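Local structure of hydrolase, putative (Plasmodium vivax, 2B30) at residues Asn251-Ala254 / Met255-Phe259. The protein is of unknown function but, as a HAD-superfamily Cof-like hydrolase of subfamily IIB, is probably a metal-dependent phosphatase. Sequence-based numbering, arbitrary orientation.
Sequences NDIA and MLSNF
Met255 lies alongside Asp252, both side chains heading in one direction, and the thioether methyl ends at the carboxylate: Met255 CE lies 3.3 Å from Asp252 OD1. The first torsion of Met255 sets CG between its own backbone N and carbonyl carbon (chi1 79°), close by Asp252 O, and the extended chain beyond carries SD and CE on to the carboxylate. Leu256 meets the aliphatic part of the same side chain, bringing CD1 against Asp252 CB at 3.7 Å. The carbonyl of Asp252 thus has aliphatic carbons of both residues around it, while Asp252 O accepts the helical bond from Leu256 N (2.9 Å) and a weak one from Met255 N. This short helix, 253-257, links strands 243-247 and 261-264 in the Rossmann-like core of the HAD fold, and its N-terminal end faces the calcium site. Asp252 is itself a calcium ligand in this protein, although it does not coordinate the ion here; OD1 forms a salt bridge with Lys225, and OD2 accepts from the backbone N atoms of Asp248 and Ala249, which pins the carboxylate beside the metal-binding Asp33 and Asp248. The next carbonyl, Ile253 O, is gripped twice by Ser257, whose N (2.8 Å) and OG (3.0 Å) approach from opposite faces of the carbonyl plane. OG folds back because it lies anti to its own carbonyl carbon (chi1 -68°), and it also meets His275 in a weak bond. Beyond Ser257, Asn258 N bonds to Ala254 O at 3.3 Å.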
loop_
_atom_site.group_PDB
_atom_site.type_symbol
_atom_site.label_atom_id
_atom_site.label_comp_id
_atom_site.label_asym_id
_atom_site.label_seq_id
_atom_site.Cartn_x
_atom_site.Cartn_y
_atom_site.Cartn_z
ATOM N N ASN A 251 3.235 -3.460 11.509
ATOM C CA ASN A 251 3.981 -3.577 10.250
ATOM C C ASN A 251 3.557 -4.770 9.374
ATOM O O ASN A 251 4.168 -5.022 8.325
ATOM C CB ASN A 251 5.497 -3.600 10.511
ATOM C CG ASN A 251 5.947 -4.826 11.260
ATOM O OD1 ASN A 251 5.169 -5.452 11.978
ATOM N ND2 ASN A 251 7.206 -5.181 11.091
ATOM N N ASP A 252 2.521 -5.496 9.805
ATOM C CA ASP A 252 1.933 -6.590 9.017
ATOM C C ASP A 252 0.592 -6.201 8.376
ATOM O O ASP A 252 0.074 -6.925 7.541
ATOM C CB ASP A 252 1.692 -7.825 9.906
ATOM C CG ASP A 252 2.961 -8.387 10.504
ATOM O OD1 ASP A 252 3.911 -8.662 9.742
ATOM O OD2 ASP A 252 3.002 -8.570 11.741
ATOM N N ILE A 253 0.018 -5.079 8.776
ATOM C CA ILE A 253 -1.372 -4.769 8.426
ATOM C C ILE A 253 -1.640 -4.637 6.923
ATOM O O ILE A 253 -2.687 -5.075 6.433
ATOM C CB ILE A 253 -1.847 -3.482 9.145
ATOM C CG1 ILE A 253 -1.942 -3.724 10.648
ATOM C CG2 ILE A 253 -3.195 -3.002 8.600
ATOM C CD1 ILE A 253 -1.867 -2.454 11.405
ATOM N N ALA A 254 -0.712 -4.030 6.196
ATOM C CA ALA A 254 -0.893 -3.847 4.758
ATOM C C ALA A 254 -0.848 -5.167 4.024
ATOM O O ALA A 254 -1.521 -5.308 3.017
ATOM C CB ALA A 254 0.142 -2.918 4.189
ATOM N N MET A 255 -0.059 -6.125 4.502
ATOM C CA MET A 255 -0.022 -7.427 3.852
ATOM C C MET A 255 -1.183 -8.313 4.302
ATOM O O MET A 255 -1.604 -9.195 3.560
ATOM C CB MET A 255 1.318 -8.121 4.058
ATOM C CG MET A 255 1.507 -8.787 5.399
ATOM S SD MET A 255 3.102 -9.602 5.386
ATOM C CE MET A 255 3.131 -10.337 7.024
ATOM N N LEU A 256 -1.709 -8.080 5.501
ATOM C CA LEU A 256 -2.896 -8.805 5.966
ATOM C C LEU A 256 -4.180 -8.289 5.291
ATOM O O LEU A 256 -5.110 -9.063 5.037
ATOM C CB LEU A 256 -3.016 -8.713 7.488
ATOM C CG LEU A 256 -1.860 -9.352 8.269
ATOM C CD1 LEU A 256 -1.875 -8.932 9.741
ATOM C CD2 LEU A 256 -1.896 -10.860 8.135
ATOM N N SER A 257 -4.226 -6.988 4.998
ATOM C CA SER A 257 -5.396 -6.376 4.352
ATOM C C SER A 257 -5.515 -6.721 2.874
ATOM O O SER A 257 -6.606 -7.029 2.402
ATOM C CB SER A 257 -5.356 -4.853 4.493
ATOM O OG SER A 257 -5.537 -4.462 5.842
ATOM N N ASN A 258 -4.401 -6.663 2.147
ATOM C CA ASN A 258 -4.426 -6.804 0.686
ATOM C C ASN A 258 -4.328 -8.237 0.156
ATOM O O ASN A 258 -4.394 -8.461 -1.053
ATOM C CB ASN A 258 -3.341 -5.937 0.051
ATOM C CG ASN A 258 -3.529 -4.465 0.352
ATOM O OD1 ASN A 258 -3.162 -4.007 1.418
ATOM N ND2 ASN A 258 -4.098 -3.724 -0.582
ATOM N N PHE A 259 -4.184 -9.207 1.047
ATOM C CA PHE A 259 -4.175 -10.593 0.632
ATOM C C PHE A 259 -5.428 -11.313 1.118
ATOM O O PHE A 259 -6.073 -10.878 2.080
ATOM C CB PHE A 259 -2.897 -11.260 1.103
ATOM C CG PHE A 259 -1.697 -10.860 0.298
ATOM C CD1 PHE A 259 -1.604 -11.210 -1.051
ATOM C CD2 PHE A 259 -0.662 -10.129 0.868
ATOM C CE1 PHE A 259 -0.503 -10.836 -1.819
ATOM C CE2 PHE A 259 0.438 -9.744 0.103
ATOM C CZ PHE A 259 0.513 -10.099 -1.243
#